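Local coordinates for ABC transporter, substrate binding protein (Agrobacterium tumefaciens, PDB 3C9H), which probably captures a solute in the periplasm and delivers it to an ABC transporter, and also binds a magnesium ion, at residues A[52-57]-A[277-282]; A[128-133]-A[283-288]. One frame throughout, in Å; residues are numbered along the deposited sequence.

Interaction 1: residues A[52-57]-A[277-282]; sequences EGFQKA and GRRYLE
Phe54 and Tyr280 meet in a T-shaped pair that joins two helices, 44-57 and 274-285, lying side by side over strands of the same lobe of the substrate-binding protein. The edge of the tyrosine ring is driven at the face of the phenylalanine: Tyr280 CD1 sits over the centre of the Phe54 ring, 3.6 Å above its plane, and comes within 3.7 Å of Phe54 CG. The two planes are turned by 73° and the ring centroids lie 5.0 Å apart. On the phenylalanine side, CG stands anti to the backbone N (chi1 176°), which carries the ring across to the second helix. One carbon of its outer edge, Phe54 CE1, reaches the main chain, 3.6 Å from Tyr280 CA. The backbones come nearest at this pair, Phe54 CA and Tyr280 CA being 6.9 Å apart. Beneath the pair the core is closed by strands 35-40 and 62-67: Leu36 touches both rings, Val63 packs on Phe54 and Tyr65 on Tyr280.

The other flank is looser. Arg279, partly exposed, offers only the root of its side chain to the ring, with Arg279 CB 4.2 Å from Phe54 CE1. Its chain then bends at chi3 (-65°) and turns the guanidinium away from Tyr280 toward Asn58, just beyond the end of helix 44-57, where NH1 bonds to OD1. The same asparagine uses its ND2 on the carbonyl oxygen of Phe54, so one amide ties both helices together at this margin. No hydrogen bond spans the two segments themselves. Their cohesion is therefore probably largely dispersive, with a modest electrostatic share probably coming from the positive rim of the tyrosine ring set against the electron-rich face of Phe54.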
ATOM      1  N   GLU A  52      -3.262  18.089  -7.254  1.00 26.71           N
ATOM      2  CA  GLU A  52      -4.003  19.160  -7.931  1.00 27.96           C
ATOM      3  C   GLU A  52      -5.143  19.686  -7.063  1.00 26.99           C
ATOM      4  O   GLU A  52      -5.344  20.895  -6.978  1.00 27.04           O
ATOM      5  CB  GLU A  52      -4.525  18.673  -9.278  1.00 28.49           C
ATOM      6  CG  GLU A  52      -3.391  18.490 -10.292  1.00 32.47           C
ATOM      7  CD  GLU A  52      -3.808  17.773 -11.580  1.00 33.26           C
ATOM      8  OE1 GLU A  52      -4.943  17.223 -11.646  1.00 39.95           O
ATOM      9  OE2 GLU A  52      -2.959  17.730 -12.511  1.00 40.37           O
ATOM     10  N   GLY A  53      -5.877  18.791  -6.408  1.00 26.49           N
ATOM     11  CA  GLY A  53      -6.979  19.193  -5.530  1.00 27.10           C
ATOM     12  C   GLY A  53      -6.507  20.043  -4.363  1.00 26.81           C
ATOM     13  O   GLY A  53      -7.083  21.092  -4.053  1.00 27.39           O
ATOM     14  N   PHE A  54      -5.433  19.596  -3.735  1.00 26.83           N
ATOM     15  CA  PHE A  54      -4.800  20.335  -2.663  1.00 26.57           C
ATOM     16  C   PHE A  54      -4.386  21.731  -3.115  1.00 26.39           C
ATOM     17  O   PHE A  54      -4.642  22.706  -2.417  1.00 26.84           O
ATOM     18  CB  PHE A  54      -3.586  19.558  -2.129  1.00 26.33           C
ATOM     19  CG  PHE A  54      -2.811  20.308  -1.076  1.00 27.15           C
ATOM     20  CD1 PHE A  54      -3.302  20.391   0.226  1.00 27.38           C
ATOM     21  CD2 PHE A  54      -1.622  20.966  -1.395  1.00 28.85           C
ATOM     22  CE1 PHE A  54      -2.588  21.107   1.206  1.00 28.32           C
ATOM     23  CE2 PHE A  54      -0.919  21.691  -0.426  1.00 26.50           C
ATOM     24  CZ  PHE A  54      -1.391  21.743   0.865  1.00 26.29           C
ATOM     25  N   GLN A  55      -3.731  21.813  -4.271  1.00 26.33           N
ATOM     26  CA  GLN A  55      -3.221  23.075  -4.798  1.00 27.11           C
ATOM     27  C   GLN A  55      -4.337  24.053  -5.191  1.00 27.43           C
ATOM     28  O   GLN A  55      -4.214  25.232  -4.917  1.00 26.56           O
ATOM     29  CB  GLN A  55      -2.282  22.854  -5.984  1.00 26.54           C
ATOM     30  CG  GLN A  55      -0.936  22.271  -5.582  1.00 26.90           C
ATOM     31  CD  GLN A  55       0.119  22.525  -6.587  1.00 26.28           C
ATOM     32  OE1 GLN A  55      -0.021  22.155  -7.752  1.00 25.72           O
ATOM     33  NE2 GLN A  55       1.197  23.159  -6.159  1.00 25.21           N
ATOM     34  N   LYS A  56      -5.408  23.560  -5.803  1.00 28.75           N
ATOM     35  CA  LYS A  56      -6.604  24.381  -6.079  1.00 30.05           C
ATOM     36  C   LYS A  56      -7.202  24.964  -4.797  1.00 31.05           C
ATOM     37  O   LYS A  56      -7.644  26.113  -4.795  1.00 31.58           O
ATOM     38  CB  LYS A  56      -7.681  23.564  -6.781  1.00 30.41           C
ATOM     39  CG  LYS A  56      -7.396  23.246  -8.228  1.00 31.82           C
ATOM     40  CD  LYS A  56      -8.410  22.262  -8.722  1.00 31.57           C
ATOM     41  CE  LYS A  56      -8.078  21.771 -10.091  1.00 34.25           C
ATOM     42  NZ  LYS A  56      -9.051  20.696 -10.452  1.00 33.97           N
ATOM     43  N   ALA A  57      -7.222  24.175  -3.722  1.00 31.09           N
ATOM     44  CA  ALA A  57      -7.668  24.657  -2.402  1.00 31.48           C
ATOM     45  C   ALA A  57      -6.655  25.634  -1.800  1.00 32.03           C
ATOM     46  O   ALA A  57      -7.019  26.488  -1.007  1.00 32.63           O
ATOM     47  CB  ALA A  57      -7.904  23.476  -1.446  1.00 31.33           C
ATOM     48  N   GLY A 277       2.289  20.353   6.243  1.00 24.37           N
ATOM     49  CA  GLY A 277       2.064  18.933   6.403  1.00 24.17           C
ATOM     50  C   GLY A 277       0.694  18.614   6.960  1.00 23.91           C
ATOM     51  O   GLY A 277      -0.008  17.742   6.419  1.00 23.85           O
ATOM     52  N   ARG A 278       0.302  19.290   8.042  1.00 23.74           N
ATOM     53  CA  ARG A 278      -1.018  19.111   8.621  1.00 24.48           C
ATOM     54  C   ARG A 278      -2.128  19.554   7.675  1.00 24.47           C
ATOM     55  O   ARG A 278      -3.227  18.959   7.666  1.00 23.87           O
ATOM     56  CB  ARG A 278      -1.166  19.874   9.926  1.00 24.67           C
ATOM     57  CG  ARG A 278      -0.582  19.169  11.065  1.00 25.97           C
ATOM     58  CD  ARG A 278      -0.824  19.865  12.341  1.00 28.60           C
ATOM     59  NE  ARG A 278       0.323  19.602  13.169  1.00 34.05           N
ATOM     60  CZ  ARG A 278       1.323  20.443  13.388  1.00 31.42           C
ATOM     61  NH1 ARG A 278       1.312  21.682  12.972  1.00 36.13           N
ATOM     62  NH2 ARG A 278       2.303  20.036  14.132  1.00 35.49           N
ATOM     63  N   ARG A 279      -1.857  20.593   6.898  1.00 24.20           N
ATOM     64  CA  ARG A 279      -2.836  21.067   5.910  1.00 24.76           C
ATOM     65  C   ARG A 279      -3.117  19.998   4.857  1.00 23.22           C
ATOM     66  O   ARG A 279      -4.268  19.779   4.462  1.00 23.36           O
ATOM     67  CB  ARG A 279      -2.365  22.346   5.194  1.00 24.77           C
ATOM     68  CG  ARG A 279      -3.578  23.193   4.788  1.00 26.67           C
ATOM     69  CD  ARG A 279      -3.246  24.380   3.944  1.00 29.69           C
ATOM     70  NE  ARG A 279      -2.440  25.344   4.671  1.00 31.74           N
ATOM     71  CZ  ARG A 279      -2.020  26.506   4.178  1.00 34.37           C
ATOM     72  NH1 ARG A 279      -2.304  26.865   2.928  1.00 34.96           N
ATOM     73  NH2 ARG A 279      -1.267  27.302   4.936  1.00 34.34           N
ATOM     74  N   TYR A 280      -2.049  19.380   4.372  1.00 22.58           N
ATOM     75  CA  TYR A 280      -2.135  18.301   3.394  1.00 22.71           C
ATOM     76  C   TYR A 280      -2.852  17.075   4.006  1.00 21.83           C
ATOM     77  O   TYR A 280      -3.771  16.495   3.404  1.00 20.71           O
ATOM     78  CB  TYR A 280      -0.729  17.932   2.974  1.00 23.12           C
ATOM     79  CG  TYR A 280      -0.602  17.123   1.723  1.00 24.75           C
ATOM     80  CD1 TYR A 280      -0.757  17.709   0.466  1.00 26.22           C
ATOM     81  CD2 TYR A 280      -0.244  15.784   1.779  1.00 26.95           C
ATOM     82  CE1 TYR A 280      -0.584  16.960  -0.719  1.00 26.50           C
ATOM     83  CE2 TYR A 280      -0.060  15.030   0.594  1.00 26.60           C
ATOM     84  CZ  TYR A 280      -0.233  15.633  -0.638  1.00 25.75           C
ATOM     85  OH  TYR A 280      -0.063  14.889  -1.797  1.00 29.13           O
ATOM     86  N   LEU A 281      -2.449  16.702   5.214  1.00 21.45           N
ATOM     87  CA  LEU A 281      -3.166  15.635   5.940  1.00 21.97           C
ATOM     88  C   LEU A 281      -4.656  15.924   6.084  1.00 22.56           C
ATOM     89  O   LEU A 281      -5.507  15.083   5.777  1.00 22.24           O
ATOM     90  CB  LEU A 281      -2.519  15.423   7.313  1.00 22.03           C
ATOM     91  CG  LEU A 281      -3.161  14.406   8.228  1.00 22.13           C
ATOM     92  CD1 LEU A 281      -3.376  13.015   7.522  1.00 18.06           C
ATOM     93  CD2 LEU A 281      -2.353  14.287   9.520  1.00 18.97           C
ATOM     94  N   GLU A 282      -4.993  17.126   6.531  1.00 23.76           N
ATOM     95  CA  GLU A 282      -6.385  17.536   6.594  1.00 24.94           C
ATOM     96  C   GLU A 282      -7.078  17.370   5.227  1.00 24.55           C
ATOM     97  O   GLU A 282      -8.210  16.877   5.163  1.00 24.93           O
ATOM     98  CB  GLU A 282      -6.481  18.992   7.054  1.00 25.58           C
ATOM     99  CG  GLU A 282      -7.847  19.426   7.497  1.00 27.29           C
ATOM    100  CD  GLU A 282      -7.769  20.650   8.380  1.00 30.01           C
ATOM    101  OE1 GLU A 282      -7.269  21.675   7.860  1.00 38.09           O
ATOM    102  OE2 GLU A 282      -8.162  20.573   9.582  1.00 37.30           O
TER

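Interaction 2: residues A[128-133]-A[283-288]; sequences TAYALT and FFMSKE
A Met-aromatic contact, flanked by aliphatic packing, fastens the C-terminal end of helix 274-285 to strand 129-131 and the residues that follow it, inside one lobe of this periplasmic binding protein fold. Met285, the last helical residue before the break at Ser286, lays its sulfur over the face of the Tyr130 ring. Met285 SD is 4.2 Å from the ring centroid and only 10° off the normal, so it stands almost squarely above the centre. The terminal methyl shifts toward one side of the ring, bringing Met285 CE to 3.6 Å from Tyr130 CD1. The bend at chi3 (80°) gives this placement, folding the methyl back from an otherwise extended chain. The ring's position is probably steadied by its hydroxyl, which is hydrogen-bonded to Ser111 O and Ser116 OG.

Leu132 completes the contact by spreading its two methyls over successive residues of the helix. Leu132 CD2 presses on the middle of the methionine chain, 3.6 Å from Met285 CG, while Leu132 CD1 reaches Phe284 CB at a more relaxed 4.1 Å. The Phe284 ring itself continues into the core to meet Phe92 edge-to-face. All four touching residues are buried, and backbone hydrogen bonds between Tyr130 and Gly265 and between Leu132 and Arg263 join this segment to strand 258-268.

Behind the methionine, the chain turns from helix 274-285 directly into helix 287-296. Ser286 occupies the N-cap of the second helix, its side chain capping the backbone N of Gly289. The same OG also donates to the first helix, bonding to Phe283 O at 2.6 Å, in the carbonyl plane and on a lone pair.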
ATOM      1  N   THR A 128      -2.057  11.067  15.654  1.00 20.81           N
ATOM      2  CA  THR A 128      -0.694  11.179  15.142  1.00 20.83           C
ATOM      3  C   THR A 128      -0.508  10.464  13.797  1.00 20.28           C
ATOM      4  O   THR A 128      -0.063  11.084  12.833  1.00 21.53           O
ATOM      5  CB  THR A 128       0.328  10.638  16.183  1.00 19.87           C
ATOM      6  OG1 THR A 128       0.221  11.415  17.380  1.00 20.98           O
ATOM      7  CG2 THR A 128       1.778  10.774  15.659  1.00 20.36           C
ATOM      8  N   ALA A 129      -0.817   9.161  13.770  1.00 19.97           N
ATOM      9  CA  ALA A 129      -0.862   8.325  12.571  1.00 19.51           C
ATOM     10  C   ALA A 129      -2.311   7.989  12.208  1.00 19.55           C
ATOM     11  O   ALA A 129      -3.090   7.460  13.047  1.00 20.32           O
ATOM     12  CB  ALA A 129      -0.099   7.032  12.816  1.00 18.99           C
ATOM     13  N   TYR A 130      -2.684   8.315  10.978  1.00 18.40           N
ATOM     14  CA  TYR A 130      -4.030   8.107  10.483  1.00 18.56           C
ATOM     15  C   TYR A 130      -4.047   7.193   9.271  1.00 18.47           C
ATOM     16  O   TYR A 130      -3.345   7.445   8.279  1.00 17.77           O
ATOM     17  CB  TYR A 130      -4.637   9.444  10.066  1.00 18.39           C
ATOM     18  CG  TYR A 130      -4.797  10.467  11.175  1.00 18.16           C
ATOM     19  CD1 TYR A 130      -5.977  10.542  11.879  1.00 19.30           C
ATOM     20  CD2 TYR A 130      -3.785  11.393  11.482  1.00 17.64           C
ATOM     21  CE1 TYR A 130      -6.168  11.491  12.897  1.00 18.88           C
ATOM     22  CE2 TYR A 130      -3.966  12.343  12.502  1.00 18.05           C
ATOM     23  CZ  TYR A 130      -5.162  12.383  13.196  1.00 18.28           C
ATOM     24  OH  TYR A 130      -5.385  13.301  14.172  1.00 18.16           O
ATOM     25  N   ALA A 131      -4.882   6.172   9.327  1.00 18.83           N
ATOM     26  CA  ALA A 131      -5.143   5.300   8.192  1.00 19.28           C
ATOM     27  C   ALA A 131      -6.103   6.024   7.281  1.00 20.30           C
ATOM     28  O   ALA A 131      -7.179   6.459   7.730  1.00 21.36           O
ATOM     29  CB  ALA A 131      -5.794   3.981   8.653  1.00 19.75           C
ATOM     30  N   LEU A 132      -5.773   6.133   6.007  1.00 20.07           N
ATOM     31  CA  LEU A 132      -6.551   6.997   5.084  1.00 20.02           C
ATOM     32  C   LEU A 132      -7.254   6.325   3.907  1.00 20.78           C
ATOM     33  O   LEU A 132      -8.051   6.981   3.215  1.00 20.72           O
ATOM     34  CB  LEU A 132      -5.647   8.126   4.556  1.00 20.64           C
ATOM     35  CG  LEU A 132      -5.027   9.005   5.649  1.00 20.90           C
ATOM     36  CD1 LEU A 132      -3.893   9.899   5.060  1.00 21.84           C
ATOM     37  CD2 LEU A 132      -6.105   9.850   6.321  1.00 22.88           C
ATOM     38  N   THR A 133      -6.930   5.051   3.658  1.00 21.38           N
ATOM     39  CA  THR A 133      -7.445   4.293   2.534  1.00 21.30           C
ATOM     40  C   THR A 133      -7.782   2.886   3.027  1.00 22.11           C
ATOM     41  O   THR A 133      -7.433   2.512   4.144  1.00 22.75           O
ATOM     42  CB  THR A 133      -6.383   4.148   1.417  1.00 21.32           C
ATOM     43  OG1 THR A 133      -5.318   3.280   1.868  1.00 20.26           O
ATOM     44  CG2 THR A 133      -5.819   5.526   0.994  1.00 19.54           C
ATOM     45  N   PHE A 283      -6.406  17.761   4.143  1.00 24.40           N
ATOM     46  CA  PHE A 283      -6.992  17.591   2.825  1.00 24.29           C
ATOM     47  C   PHE A 283      -7.245  16.108   2.483  1.00 24.22           C
ATOM     48  O   PHE A 283      -8.322  15.749   2.005  1.00 24.64           O
ATOM     49  CB  PHE A 283      -6.164  18.281   1.738  1.00 25.69           C
ATOM     50  CG  PHE A 283      -6.723  18.078   0.359  1.00 24.63           C
ATOM     51  CD1 PHE A 283      -7.737  18.900  -0.125  1.00 27.62           C
ATOM     52  CD2 PHE A 283      -6.294  17.020  -0.414  1.00 26.80           C
ATOM     53  CE1 PHE A 283      -8.278  18.671  -1.391  1.00 27.48           C
ATOM     54  CE2 PHE A 283      -6.838  16.777  -1.690  1.00 27.85           C
ATOM     55  CZ  PHE A 283      -7.829  17.589  -2.173  1.00 26.72           C
ATOM     56  N   PHE A 284      -6.259  15.252   2.745  1.00 23.98           N
ATOM     57  CA  PHE A 284      -6.407  13.818   2.567  1.00 24.18           C
ATOM     58  C   PHE A 284      -7.528  13.203   3.412  1.00 23.95           C
ATOM     59  O   PHE A 284      -8.039  12.162   3.046  1.00 23.95           O
ATOM     60  CB  PHE A 284      -5.081  13.086   2.836  1.00 25.01           C
ATOM     61  CG  PHE A 284      -4.199  12.968   1.609  1.00 26.05           C
ATOM     62  CD1 PHE A 284      -3.778  11.714   1.144  1.00 27.90           C
ATOM     63  CD2 PHE A 284      -3.828  14.103   0.895  1.00 26.80           C
ATOM     64  CE1 PHE A 284      -2.992  11.602   0.015  1.00 27.05           C
ATOM     65  CE2 PHE A 284      -3.049  14.002  -0.244  1.00 28.61           C
ATOM     66  CZ  PHE A 284      -2.625  12.753  -0.685  1.00 27.46           C
ATOM     67  N   MET A 285      -7.875  13.827   4.535  1.00 23.60           N
ATOM     68  CA  MET A 285      -8.934  13.336   5.436  1.00 23.77           C
ATOM     69  C   MET A 285     -10.305  13.911   5.068  1.00 25.22           C
ATOM     70  O   MET A 285     -11.335  13.363   5.489  1.00 26.94           O
ATOM     71  CB  MET A 285      -8.620  13.711   6.897  1.00 23.36           C
ATOM     72  CG  MET A 285      -7.421  12.975   7.553  1.00 22.94           C
ATOM     73  SD  MET A 285      -7.004  13.601   9.209  1.00 15.75           S
ATOM     74  CE  MET A 285      -8.267  12.750  10.164  1.00 18.59           C
ATOM     75  N   SER A 286     -10.300  15.001   4.288  1.00 25.97           N
ATOM     76  CA  SER A 286     -11.494  15.799   3.967  1.00 26.36           C
ATOM     77  C   SER A 286     -12.478  15.028   3.070  1.00 26.78           C
ATOM     78  O   SER A 286     -12.083  14.111   2.350  1.00 26.09           O
ATOM     79  CB  SER A 286     -11.097  17.123   3.273  1.00 26.53           C
ATOM     80  OG  SER A 286     -10.643  16.927   1.929  1.00 25.74           O
ATOM     81  N   LYS A 287     -13.747  15.418   3.094  1.00 27.62           N
ATOM     82  CA  LYS A 287     -14.719  14.849   2.151  1.00 28.08           C
ATOM     83  C   LYS A 287     -14.231  14.985   0.714  1.00 28.06           C
ATOM     84  O   LYS A 287     -14.282  14.006  -0.041  1.00 28.14           O
ATOM     85  CB  LYS A 287     -16.107  15.475   2.313  1.00 28.49           C
ATOM     86  CG  LYS A 287     -17.193  14.707   1.591  1.00 29.50           C
ATOM     87  CD  LYS A 287     -18.546  15.374   1.761  1.00 30.58           C
ATOM     88  CE  LYS A 287     -19.638  14.587   1.046  1.00 32.60           C
ATOM     89  NZ  LYS A 287     -20.989  15.053   1.495  1.00 34.22           N
ATOM     90  N   GLU A 288     -13.728  16.167   0.347  1.00 28.82           N
ATOM     91  CA  GLU A 288     -13.218  16.422  -1.002  1.00 28.84           C
ATOM     92  C   GLU A 288     -12.076  15.477  -1.377  1.00 27.76           C
ATOM     93  O   GLU A 288     -12.118  14.837  -2.415  1.00 26.56           O
ATOM     94  CB  GLU A 288     -12.745  17.884  -1.183  1.00 29.26           C
ATOM     95  CG  GLU A 288     -12.428  18.251  -2.667  1.00 31.43           C
ATOM     96  CD  GLU A 288     -11.611  19.554  -2.865  1.00 33.85           C
ATOM     97  OE1 GLU A 288     -11.652  20.465  -1.993  1.00 42.41           O
ATOM     98  OE2 GLU A 288     -10.923  19.664  -3.920  1.00 41.62           O
TER

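Overall arrangement
Helix 274-285 is common to both contacts: in interaction 1 it packs against helix 44-57, and in interaction 2 its last turn meets strand 129-131 and the residues that follow it. Their centres are about 11 Å apart and they touch directly. Phe283 CZ lies 3.5 Å from Phe54 N, while Leu281 CD2 approaches Tyr130 CD2 at 3.8 Å, so residues two apart on the helix reach different neighbours, Phe283 the backbone of helix 44-57 and Leu281 the tyrosine of strand 129-131. Tyr280 and Phe284, one turn apart, also bring their rings together. Neither contact forms the magnesium site of Ser41 and Asp43: the ion is about 13 Å from the Tyr280 side chain and about 12 Å from that of Phe284.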